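Local coordinates for protein DNA double-strand break repair nuclease NurA (PDB 2YGK) that binds manganese and acts as a nuclease in DNA double-strand break repair, probably working with HerA to resect the 5' strand at DNA ends, at residues A56-S61 and L131-L136; V74-V79 and A114-L119; T88-G93 and L121-K126; W199-S204 and V269-I274. One frame throughout, in Å; residues are numbered along the deposited sequence.

Contact 1: residues A56-S61 and L131-L136. With MN (manganese (II) ion), chain C.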
loop_
_atom_site.group_PDB
_atom_site.type_symbol
_atom_site.label_atom_id
_atom_site.label_comp_id
_atom_site.label_asym_id
_atom_site.label_seq_id
_atom_site.Cartn_x
_atom_site.Cartn_y
_atom_site.Cartn_z
ATOM N N ALA A 56 -7.899 13.942 -22.326
ATOM C CA ALA A 56 -7.474 13.516 -20.993
ATOM C C ALA A 56 -7.207 11.998 -20.962
ATOM O O ALA A 56 -7.898 11.235 -21.591
ATOM C CB ALA A 56 -8.523 13.864 -19.980
ATOM N N ILE A 57 -6.198 11.594 -20.202
ATOM C CA ILE A 57 -5.878 10.224 -20.029
ATOM C C ILE A 57 -5.781 9.963 -18.551
ATOM O O ILE A 57 -5.078 10.712 -17.840
ATOM C CB ILE A 57 -4.524 9.844 -20.677
ATOM C CG1 ILE A 57 -4.571 9.986 -22.223
ATOM C CG2 ILE A 57 -4.136 8.377 -20.328
ATOM C CD1 ILE A 57 -3.836 11.207 -22.751
ATOM N N ASP A 58 -6.476 8.901 -18.098
ATOM C CA ASP A 58 -6.232 8.320 -16.788
ATOM C C ASP A 58 -6.237 6.809 -16.815
ATOM O O ASP A 58 -6.683 6.182 -17.825
ATOM C CB ASP A 58 -7.282 8.792 -15.780
ATOM C CG ASP A 58 -6.743 8.816 -14.355
ATOM O OD1 ASP A 58 -5.747 8.165 -14.052
ATOM O OD2 ASP A 58 -7.275 9.569 -13.530
ATOM N N GLY A 59 -5.843 6.211 -15.684
ATOM C CA GLY A 59 -5.758 4.761 -15.598
ATOM C C GLY A 59 -6.206 4.179 -14.285
ATOM O O GLY A 59 -6.273 4.889 -13.261
ATOM N N GLY A 60 -6.515 2.880 -14.328
ATOM C CA GLY A 60 -7.027 2.138 -13.178
ATOM C C GLY A 60 -6.402 0.772 -13.177
ATOM O O GLY A 60 -6.036 0.273 -14.241
ATOM N N SER A 61 -6.297 0.168 -11.992
ATOM C CA SER A 61 -5.631 -1.105 -11.836
ATOM C C SER A 61 -5.903 -1.738 -10.482
ATOM O O SER A 61 -6.290 -1.065 -9.559
ATOM C CB SER A 61 -4.112 -0.932 -11.903
ATOM O OG SER A 61 -3.661 -0.563 -10.605
ATOM N N LEU A 131 -4.211 16.355 -21.052
ATOM C CA LEU A 131 -4.238 16.340 -19.600
ATOM C C LEU A 131 -3.932 14.942 -19.096
ATOM O O LEU A 131 -4.701 14.016 -19.334
ATOM C CB LEU A 131 -5.613 16.747 -19.095
ATOM C CG LEU A 131 -6.186 17.980 -19.745
ATOM C CD1 LEU A 131 -7.528 18.309 -19.106
ATOM C CD2 LEU A 131 -5.164 19.130 -19.579
HETATM N N MSE A 132 -2.814 14.802 -18.399
HETATM C CA MSE A 132 -2.494 13.593 -17.670
HETATM C C MSE A 132 -2.856 13.778 -16.203
HETATM O O MSE A 132 -2.749 14.895 -15.667
HETATM C CB MSE A 132 -0.985 13.296 -17.707
HETATM C CG MSE A 132 -0.322 13.390 -19.075
HETATM SE SE MSE A 132 -0.783 11.957 -20.273
HETATM C CE MSE A 132 -0.347 10.445 -19.172
ATOM N N ASP A 133 -3.200 12.658 -15.558
ATOM C CA ASP A 133 -3.504 12.598 -14.143
ATOM C C ASP A 133 -2.280 12.145 -13.374
ATOM O O ASP A 133 -1.862 11.026 -13.504
ATOM C CB ASP A 133 -4.625 11.605 -13.904
ATOM C CG ASP A 133 -4.951 11.447 -12.447
ATOM O OD1 ASP A 133 -5.226 12.444 -11.796
ATOM O OD2 ASP A 133 -4.956 10.331 -11.940
ATOM N N GLY A 134 -1.709 13.017 -12.574
ATOM C CA GLY A 134 -0.448 12.746 -11.932
ATOM C C GLY A 134 0.659 13.724 -12.286
ATOM O O GLY A 134 0.673 14.332 -13.356
ATOM N N SER A 135 1.631 13.832 -11.388
ATOM C CA SER A 135 2.740 14.769 -11.568
ATOM C C SER A 135 3.802 14.258 -12.533
ATOM O O SER A 135 3.991 13.044 -12.680
ATOM C CB SER A 135 3.411 14.982 -10.244
ATOM O OG SER A 135 3.815 13.695 -9.749
ATOM N N LEU A 136 4.523 15.189 -13.154
ATOM C CA LEU A 136 5.666 14.834 -13.997
ATOM C C LEU A 136 6.668 13.975 -13.202
ATOM O O LEU A 136 7.024 12.905 -13.624
ATOM C CB LEU A 136 6.336 16.108 -14.559
ATOM C CG LEU A 136 7.414 15.968 -15.647
ATOM C CD1 LEU A 136 6.977 14.982 -16.747
ATOM C CD2 LEU A 136 7.768 17.317 -16.257
HETATM MN MN MN C . -4.455 7.892 -12.047
#
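The carboxylates of Asp58 and Asp133 meet beside one manganese ion, their planes turned 53° against each other. Asp58 OD1 binds the manganese at 2.4 Å, and Asp133 OD2 binds it at 2.5 Å. Each aspartate thus gives one oxygen to the metal. In both, CG lies anti to the backbone N (chi1 -152° in Asp58, 177° in Asp133), which carries the carboxylates to the same ion from adjacent strands. The strands run parallel. Ile57 N donates to Leu131 O at 3.0 Å. On the face opposite Ala56 and Leu131, Ile57 and Met132, a selenomethionine, lie side by side and point the same way. CD1 of Ile57 touches SE of Met132 at 4.0 Å. At the start of the pair, Ala56 CB packs on Leu131 CB. Two neighbouring parallel strands that each bring an aspartate to a metal are characteristic of the RNase H-like fold, the clan of the NurA domain. Ala305 and His306 of helix 300-309 pack against Asp58, and Lys139 donates to the backbone oxygen of Asp133. Asp58 OD2 and Asp133 OD2 are both acceptors, yet they stand 2.9 Å apart. The shared cation probably reconciles two acceptor oxygens this close, and it holds the acids of the two strands together.

Contact 2: residues V74-V79 and A114-L119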
loop_
_atom_site.group_PDB
_atom_site.type_symbol
_atom_site.label_atom_id
_atom_site.label_comp_id
_atom_site.label_asym_id
_atom_site.label_seq_id
_atom_site.Cartn_x
_atom_site.Cartn_y
_atom_site.Cartn_z
ATOM N N VAL A 74 -5.518 -4.098 -15.494
ATOM C CA VAL A 74 -5.157 -2.703 -15.725
ATOM C C VAL A 74 -6.011 -2.186 -16.868
ATOM O O VAL A 74 -6.443 -2.974 -17.739
ATOM C CB VAL A 74 -3.690 -2.575 -16.166
ATOM C CG1 VAL A 74 -2.736 -2.918 -15.008
ATOM C CG2 VAL A 74 -3.438 -3.460 -17.398
ATOM N N GLY A 75 -6.226 -0.871 -16.887
ATOM C CA GLY A 75 -6.971 -0.245 -17.948
ATOM C C GLY A 75 -6.689 1.253 -18.025
ATOM O O GLY A 75 -6.506 1.918 -17.020
ATOM N N ALA A 76 -6.653 1.783 -19.228
ATOM C CA ALA A 76 -6.500 3.207 -19.391
ATOM C C ALA A 76 -7.466 3.661 -20.478
ATOM O O ALA A 76 -7.854 2.878 -21.356
ATOM C CB ALA A 76 -5.042 3.574 -19.717
ATOM N N GLU A 77 -7.864 4.916 -20.388
ATOM C CA GLU A 77 -8.771 5.502 -21.333
ATOM C C GLU A 77 -8.335 6.912 -21.700
ATOM O O GLU A 77 -7.921 7.673 -20.846
ATOM C CB GLU A 77 -10.144 5.544 -20.694
ATOM C CG GLU A 77 -11.231 6.088 -21.579
ATOM C CD GLU A 77 -12.584 5.918 -20.958
ATOM O OE1 GLU A 77 -13.001 6.701 -20.154
ATOM O OE2 GLU A 77 -13.287 4.980 -21.229
ATOM N N SER A 78 -8.422 7.241 -22.982
ATOM C CA SER A 78 -8.317 8.615 -23.443
ATOM C C SER A 78 -9.743 9.150 -23.651
ATOM O O SER A 78 -10.661 8.414 -24.039
ATOM C CB SER A 78 -7.478 8.738 -24.740
ATOM O OG SER A 78 -8.097 8.048 -25.819
ATOM N N VAL A 79 -9.895 10.436 -23.372
ATOM C CA VAL A 79 -11.170 11.114 -23.420
ATOM C C VAL A 79 -10.962 12.479 -24.084
ATOM O O VAL A 79 -10.110 13.260 -23.638
ATOM C CB VAL A 79 -11.732 11.313 -21.991
ATOM C CG1 VAL A 79 -12.809 12.342 -21.992
ATOM C CG2 VAL A 79 -12.253 10.018 -21.444
ATOM N N ALA A 114 2.282 2.680 -18.175
ATOM C CA ALA A 114 2.592 2.374 -19.561
ATOM C C ALA A 114 1.417 2.582 -20.527
ATOM O O ALA A 114 1.605 3.175 -21.589
ATOM C CB ALA A 114 3.101 0.969 -19.665
ATOM N N LEU A 115 0.221 2.124 -20.178
ATOM C CA LEU A 115 -0.918 2.196 -21.091
ATOM C C LEU A 115 -1.429 3.626 -21.208
ATOM O O LEU A 115 -1.825 4.073 -22.304
ATOM C CB LEU A 115 -2.057 1.283 -20.648
ATOM C CG LEU A 115 -1.785 -0.227 -20.689
ATOM C CD1 LEU A 115 -2.996 -0.974 -20.109
ATOM C CD2 LEU A 115 -1.474 -0.722 -22.082
ATOM N N GLU A 116 -1.435 4.346 -20.085
ATOM C CA GLU A 116 -1.769 5.761 -20.096
ATOM C C GLU A 116 -0.848 6.475 -21.066
ATOM O O GLU A 116 -1.299 7.076 -22.034
ATOM C CB GLU A 116 -1.610 6.389 -18.706
ATOM C CG GLU A 116 -2.676 6.005 -17.751
ATOM C CD GLU A 116 -2.431 6.437 -16.309
ATOM O OE1 GLU A 116 -2.271 7.614 -16.029
ATOM O OE2 GLU A 116 -2.443 5.583 -15.427
ATOM N N LEU A 117 0.453 6.399 -20.802
ATOM C CA LEU A 117 1.415 7.149 -21.593
ATOM C C LEU A 117 1.352 6.709 -23.037
ATOM O O LEU A 117 1.445 7.551 -23.919
ATOM C CB LEU A 117 2.831 6.977 -21.079
ATOM C CG LEU A 117 3.141 7.405 -19.631
ATOM C CD1 LEU A 117 4.538 6.852 -19.346
ATOM C CD2 LEU A 117 3.008 8.968 -19.346
ATOM N N SER A 118 1.149 5.426 -23.321
ATOM C CA SER A 118 1.018 5.098 -24.740
ATOM C C SER A 118 -0.277 5.632 -25.384
ATOM O O SER A 118 -0.294 5.884 -26.557
ATOM C CB SER A 118 1.216 3.610 -25.007
ATOM O OG SER A 118 0.033 2.917 -24.744
ATOM N N LEU A 119 -1.347 5.835 -24.635
ATOM C CA LEU A 119 -2.544 6.469 -25.208
ATOM C C LEU A 119 -2.312 7.971 -25.407
ATOM O O LEU A 119 -2.901 8.603 -26.292
ATOM C CB LEU A 119 -3.779 6.238 -24.327
ATOM C CG LEU A 119 -4.329 4.811 -24.285
ATOM C CD1 LEU A 119 -5.471 4.641 -23.310
ATOM C CD2 LEU A 119 -4.809 4.456 -25.650
#
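Val74, Ala76 and Ser78 turn toward helix 114-119 from strand 74-79, which runs at 22° to the helix with the axes 7.5 Å apart at closest. Leu115 and Leu119, one helical turn apart, supply most of the helix side. CG2 of Val74 meets CD1 of Leu115 at 3.7 Å, the two side chains crossing at about a right angle. The methyl of Ala76 lies against the helix between Leu115, Glu116 and Leu119. Its CB is 3.7 Å from the backbone N of Glu116. It touches CB of Leu115 at 3.9 Å and also faces CG of Glu116. CD1 of Leu119 lies 3.8 Å from Ala76 CB and also rests on the strand backbone, 3.6 Å from Ala76 O. Helix 104-123 is the connection of a beta-alpha-beta crossover, joining strand 85-98 to the parallel strand 129-133, as in RNase H-like folds. Here it covers one face of the sheet. CG of Glu116 stands anti to its own carbonyl carbon (chi1 -74°), and the chain beyond is extended. Its carboxylate end makes a salt bridge with Lys139, and the side chain comes within about 5 Å of the manganese ion, nearest atoms. Ser78 OG has its partners beyond the two segments, Asp123 among them, while Ser78 CB faces CB of Leu119.

Contact 3: residues T88-G93 and L121-K126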
loop_
_atom_site.group_PDB
_atom_site.type_symbol
_atom_site.label_atom_id
_atom_site.label_comp_id
_atom_site.label_asym_id
_atom_site.label_seq_id
_atom_site.Cartn_x
_atom_site.Cartn_y
_atom_site.Cartn_z
ATOM N N THR A 88 -15.298 9.388 -25.064
ATOM C CA THR A 88 -14.120 8.497 -25.024
ATOM C C THR A 88 -13.581 8.250 -26.421
ATOM O O THR A 88 -14.338 8.129 -27.365
ATOM C CB THR A 88 -14.423 7.127 -24.408
ATOM O OG1 THR A 88 -15.601 6.617 -25.009
ATOM C CG2 THR A 88 -14.668 7.232 -22.939
ATOM N N LEU A 89 -12.259 8.193 -26.515
ATOM C CA LEU A 89 -11.574 8.002 -27.758
ATOM C C LEU A 89 -11.112 6.575 -27.835
ATOM O O LEU A 89 -11.604 5.826 -28.632
ATOM C CB LEU A 89 -10.375 8.940 -27.842
ATOM C CG LEU A 89 -10.543 10.273 -28.559
ATOM C CD1 LEU A 89 -9.364 11.121 -28.177
ATOM C CD2 LEU A 89 -10.640 10.060 -30.072
ATOM N N SER A 90 -10.165 6.214 -26.980
ATOM C CA SER A 90 -9.643 4.856 -26.910
ATOM C C SER A 90 -9.799 4.288 -25.507
ATOM O O SER A 90 -9.880 5.033 -24.530
ATOM C CB SER A 90 -8.171 4.861 -27.271
ATOM O OG SER A 90 -7.977 5.485 -28.519
ATOM N N GLU A 91 -9.868 2.965 -25.441
ATOM C CA GLU A 91 -9.756 2.184 -24.207
ATOM C C GLU A 91 -8.711 1.095 -24.438
ATOM O O GLU A 91 -8.636 0.494 -25.495
ATOM C CB GLU A 91 -11.083 1.513 -23.838
ATOM C CG GLU A 91 -12.265 2.459 -23.602
ATOM C CD GLU A 91 -13.168 2.634 -24.828
ATOM O OE1 GLU A 91 -12.674 2.892 -25.967
ATOM O OE2 GLU A 91 -14.403 2.522 -24.638
ATOM N N ASP A 92 -7.911 0.839 -23.427
ATOM C CA ASP A 92 -6.766 -0.026 -23.560
ATOM C C ASP A 92 -6.575 -0.635 -22.186
ATOM O O ASP A 92 -6.443 0.092 -21.209
ATOM C CB ASP A 92 -5.557 0.807 -23.966
ATOM C CG ASP A 92 -4.476 0.004 -24.646
ATOM O OD1 ASP A 92 -4.366 -1.228 -24.418
ATOM O OD2 ASP A 92 -3.711 0.616 -25.422
ATOM N N GLY A 93 -6.606 -1.962 -22.112
ATOM C CA GLY A 93 -6.517 -2.661 -20.838
ATOM C C GLY A 93 -6.388 -4.169 -20.961
ATOM O O GLY A 93 -6.985 -4.776 -21.830
ATOM N N LEU A 121 0.353 9.093 -26.605
ATOM C CA LEU A 121 0.948 9.126 -27.929
ATOM C C LEU A 121 -0.076 8.759 -28.970
ATOM O O LEU A 121 -0.095 9.344 -30.048
ATOM C CB LEU A 121 2.118 8.182 -28.043
ATOM C CG LEU A 121 3.339 8.644 -27.274
ATOM C CD1 LEU A 121 4.235 7.436 -27.052
ATOM C CD2 LEU A 121 4.106 9.766 -27.995
ATOM N N ARG A 122 -0.931 7.799 -28.680
ATOM C CA ARG A 122 -1.965 7.489 -29.637
ATOM C C ARG A 122 -2.819 8.725 -29.970
ATOM O O ARG A 122 -2.865 9.134 -31.104
ATOM C CB ARG A 122 -2.842 6.336 -29.162
ATOM C CG ARG A 122 -3.647 5.700 -30.282
ATOM C CD ARG A 122 -4.323 4.416 -29.842
ATOM N NE ARG A 122 -5.598 4.241 -30.533
ATOM C CZ ARG A 122 -6.521 3.328 -30.231
ATOM N NH1 ARG A 122 -6.337 2.466 -29.226
ATOM N NH2 ARG A 122 -7.651 3.293 -30.940
ATOM N N ASP A 123 -3.475 9.324 -28.991
ATOM C CA ASP A 123 -4.549 10.266 -29.292
ATOM C C ASP A 123 -4.206 11.682 -28.941
ATOM O O ASP A 123 -5.049 12.558 -29.075
ATOM C CB ASP A 123 -5.840 9.885 -28.548
ATOM C CG ASP A 123 -6.281 8.441 -28.813
ATOM O OD1 ASP A 123 -6.351 8.011 -29.993
ATOM O OD2 ASP A 123 -6.584 7.742 -27.833
ATOM N N GLY A 124 -2.976 11.922 -28.514
ATOM C CA GLY A 124 -2.589 13.268 -28.075
ATOM C C GLY A 124 -2.765 14.354 -29.118
ATOM O O GLY A 124 -3.220 15.451 -28.824
ATOM N N SER A 125 -2.420 14.031 -30.353
ATOM C CA SER A 125 -2.453 14.978 -31.448
ATOM C C SER A 125 -3.864 15.343 -31.857
ATOM O O SER A 125 -4.038 16.238 -32.653
ATOM C CB SER A 125 -1.711 14.394 -32.627
ATOM O OG SER A 125 -2.070 13.041 -32.762
ATOM N N LYS A 126 -4.874 14.699 -31.293
ATOM C CA LYS A 126 -6.251 15.071 -31.592
ATOM C C LYS A 126 -6.770 16.284 -30.795
ATOM O O LYS A 126 -7.917 16.710 -30.980
ATOM C CB LYS A 126 -7.174 13.872 -31.380
ATOM C CG LYS A 126 -6.682 12.651 -32.096
ATOM C CD LYS A 126 -7.764 11.645 -32.336
ATOM C CE LYS A 126 -7.240 10.453 -33.165
ATOM N NZ LYS A 126 -6.283 9.608 -32.416
#
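Arg122 lays its guanidinium beside Ser90, whose OG stands 3.1 Å above the plane, over the centre of one face. The N-H groups do not point at this oxygen, so the two meet by packing. Arg122 NE also forms a long ion pair with Asp123 OD1, which lies well out of the guanidinium plane, with no N-H directed at it. Asp123 follows and makes the central bond. Its OD2 accepts from Ser90 OG at 2.7 Å through the syn lone pair. The same oxygen also takes a hydrogen bond from Ser78 OG, so two serines from neighbouring strands hold one carboxylate oxygen. On the apolar side, CB of Asp123 touches CD1 of Leu89 at 3.8 Å. An asparagine in place of Asp123 is likely to leave the Lys126 ammonium without its counter-charge, and could lose one of the serine bonds if its amide nitrogen faced them. NZ of Lys126 reaches the anti lone pair of Asp123 OD1 at 2.9 Å in a salt bridge, its chain bent at chi4 (69°). CD of Lys126 rests on CD2 of Leu89 at 4.0 Å. The contact lies away from the metal site. It ties the last part of helix 104-123 to strand 85-98, the edge strand of this chain's sheet, next to strand 70-82. Leu121 packs on helix 171-193, while Glu91 packs on Ile2 of the second subunit.

Contact 4: residues W199-S204 and V269-I274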
loop_
_atom_site.group_PDB
_atom_site.type_symbol
_atom_site.label_atom_id
_atom_site.label_comp_id
_atom_site.label_asym_id
_atom_site.label_seq_id
_atom_site.Cartn_x
_atom_site.Cartn_y
_atom_site.Cartn_z
ATOM N N TRP A 199 0.238 18.205 -16.748
ATOM C CA TRP A 199 0.278 17.130 -15.840
ATOM C C TRP A 199 -0.370 17.596 -14.540
ATOM O O TRP A 199 0.244 18.305 -13.744
ATOM C CB TRP A 199 1.737 16.750 -15.614
ATOM C CG TRP A 199 2.494 16.436 -16.877
ATOM C CD1 TRP A 199 3.102 17.326 -17.736
ATOM C CD2 TRP A 199 2.774 15.143 -17.392
ATOM N NE1 TRP A 199 3.721 16.658 -18.761
ATOM C CE2 TRP A 199 3.540 15.314 -18.572
ATOM C CE3 TRP A 199 2.465 13.846 -16.962
ATOM C CZ2 TRP A 199 3.995 14.238 -19.329
ATOM C CZ3 TRP A 199 2.911 12.791 -17.702
ATOM C CH2 TRP A 199 3.676 12.994 -18.889
ATOM N N ILE A 200 -1.582 17.141 -14.285
ATOM C CA ILE A 200 -2.373 17.690 -13.207
ATOM C C ILE A 200 -2.556 16.718 -12.057
ATOM O O ILE A 200 -2.899 15.551 -12.297
ATOM C CB ILE A 200 -3.732 18.061 -13.748
ATOM C CG1 ILE A 200 -3.542 19.207 -14.751
ATOM C CG2 ILE A 200 -4.660 18.433 -12.647
ATOM C CD1 ILE A 200 -4.782 19.623 -15.415
ATOM N N SER A 201 -2.352 17.196 -10.828
ATOM C CA SER A 201 -2.599 16.397 -9.661
ATOM C C SER A 201 -3.378 17.125 -8.562
ATOM O O SER A 201 -3.166 18.291 -8.323
ATOM C CB SER A 201 -1.280 15.764 -9.080
ATOM O OG SER A 201 -0.179 16.664 -8.948
ATOM N N LYS A 202 -4.255 16.365 -7.895
ATOM C CA LYS A 202 -5.026 16.788 -6.744
ATOM C C LYS A 202 -4.187 16.773 -5.468
ATOM O O LYS A 202 -4.479 17.493 -4.528
ATOM C CB LYS A 202 -6.233 15.864 -6.575
ATOM C CG LYS A 202 -7.240 15.865 -7.741
ATOM C CD LYS A 202 -8.339 14.737 -7.640
ATOM C CE LYS A 202 -9.750 15.297 -8.097
ATOM N NZ LYS A 202 -10.854 14.235 -8.106
ATOM N N VAL A 203 -3.127 15.979 -5.461
ATOM C CA VAL A 203 -2.271 15.759 -4.286
ATOM C C VAL A 203 -0.824 16.112 -4.614
ATOM O O VAL A 203 -0.404 16.004 -5.755
ATOM C CB VAL A 203 -2.355 14.270 -3.878
ATOM C CG1 VAL A 203 -1.320 13.909 -2.824
ATOM C CG2 VAL A 203 -3.759 13.966 -3.367
ATOM N N SER A 204 -0.056 16.546 -3.626
ATOM C CA SER A 204 1.361 16.796 -3.837
ATOM C C SER A 204 2.120 17.001 -2.535
ATOM O O SER A 204 1.555 17.464 -1.558
ATOM C CB SER A 204 1.556 18.010 -4.723
ATOM O OG SER A 204 2.935 18.299 -4.860
ATOM N N VAL A 269 -7.472 23.278 -4.851
ATOM C CA VAL A 269 -6.324 23.731 -5.585
ATOM C C VAL A 269 -5.715 22.488 -6.223
ATOM O O VAL A 269 -5.606 21.419 -5.571
ATOM C CB VAL A 269 -5.292 24.377 -4.650
ATOM C CG1 VAL A 269 -4.025 24.736 -5.408
ATOM C CG2 VAL A 269 -5.887 25.633 -3.918
ATOM N N ILE A 270 -5.297 22.629 -7.484
ATOM C CA ILE A 270 -4.570 21.571 -8.187
ATOM C C ILE A 270 -3.156 22.036 -8.554
ATOM O O ILE A 270 -2.908 23.243 -8.686
ATOM C CB ILE A 270 -5.298 21.161 -9.458
ATOM C CG1 ILE A 270 -5.369 22.311 -10.455
ATOM C CG2 ILE A 270 -6.698 20.697 -9.138
ATOM C CD1 ILE A 270 -6.125 21.986 -11.769
ATOM N N ARG A 271 -2.236 21.073 -8.701
ATOM C CA ARG A 271 -0.882 21.323 -9.186
ATOM C C ARG A 271 -0.834 21.092 -10.688
ATOM O O ARG A 271 -1.351 20.089 -11.188
ATOM C CB ARG A 271 0.086 20.349 -8.539
ATOM C CG ARG A 271 1.557 20.635 -8.857
ATOM C CD ARG A 271 2.472 19.501 -8.383
ATOM N NE ARG A 271 3.849 19.714 -8.847
ATOM C CZ ARG A 271 4.940 19.715 -8.077
ATOM N NH1 ARG A 271 4.882 19.495 -6.748
ATOM N NH2 ARG A 271 6.118 19.956 -8.640
ATOM N N VAL A 272 -0.198 22.001 -11.420
ATOM C CA VAL A 272 0.005 21.790 -12.852
ATOM C C VAL A 272 1.488 21.830 -13.144
ATOM O O VAL A 272 2.148 22.788 -12.766
ATOM C CB VAL A 272 -0.659 22.877 -13.685
ATOM C CG1 VAL A 272 -0.407 22.604 -15.117
ATOM C CG2 VAL A 272 -2.168 22.974 -13.416
ATOM N N ASP A 273 2.007 20.805 -13.815
ATOM C CA ASP A 273 3.363 20.823 -14.354
ATOM C C ASP A 273 3.274 20.909 -15.856
ATOM O O ASP A 273 2.533 20.177 -16.474
ATOM C CB ASP A 273 4.123 19.556 -14.020
ATOM C CG ASP A 273 4.235 19.302 -12.529
ATOM O OD1 ASP A 273 4.224 20.318 -11.826
ATOM O OD2 ASP A 273 4.304 18.086 -12.092
ATOM N N ILE A 274 4.059 21.787 -16.448
ATOM C CA ILE A 274 4.082 21.951 -17.884
ATOM C C ILE A 274 5.547 22.071 -18.298
ATOM O O ILE A 274 6.248 22.892 -17.771
ATOM C CB ILE A 274 3.194 23.183 -18.311
ATOM C CG1 ILE A 274 3.398 23.566 -19.766
ATOM C CG2 ILE A 274 3.476 24.384 -17.494
ATOM C CD1 ILE A 274 2.427 24.662 -20.187
HETATM O O HOH W 1 1.256 17.946 -11.306
#
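Arg271 carries its CG anti to the backbone N (chi1 -173°) and stays extended to NE. This straight chain runs past Ser201 OG and brings NH1 to Ser204. In Ser204 the hydroxyl is likewise anti to N (chi1 176°), which turns OG to the guanidinium edge. NH1 of Arg271 donates to OG of Ser204 at 3.0 Å, in the guanidinium plane. NE of Arg271 points almost straight at Asp273 OD1, 3.1 Å away and in the same plane. Asp273 OD1 accepts through its syn lone pair. OG of Ser201 packs on the arginine stem, 3.7 Å from Arg271 CB. The two strands are antiparallel. Trp199 pairs with Asp273, and Ser201 with Arg271, each through two backbone bonds. Asp273 O also lies at the edge of the Trp199 ring, 3.2 Å from CD1. On the opposite face CG2 of Ile200 meets CD1 of Ile270 at 3.9 Å. A water lies within hydrogen-bonding distance of Trp199 O and Ser201 OG. This pairing joins strand 197-201, beside the metal-bearing strand 129-133, to the antiparallel strands at one side of the sheet. A leucine in place of Arg271 would probably leave buried Asp273 without its opposite charge and break the link to Ser204. Asp273 also accepts from Thr258 OG1 and from Leu136 N. The arginine and aspartate charges, both buried, probably balance each other and make these polar groups tolerable inside the protein.

How the contacts relate
All four contacts reach the same mixed sheet of the NurA domain. Contact 1 lies near the centre of the folded chain, about 4 Å from it. Contacts 2 and 3 are on one side of contact 1, with centres about 8 and 12 Å from its own. Contact 4 is on the other side, its centre about 11 Å from that of contact 1 and about 21 Å from that of contact 3. Contacts 2 and 3 share helix 104-123 and alternate along the chain. Both fall between the two segments of contact 1, while contact 4 comes later. Neighbouring strands 70-82, 54-65, 129-133 and 197-201 thus link the contacts, placing the manganese site between the helix-covered side and the antiparallel side.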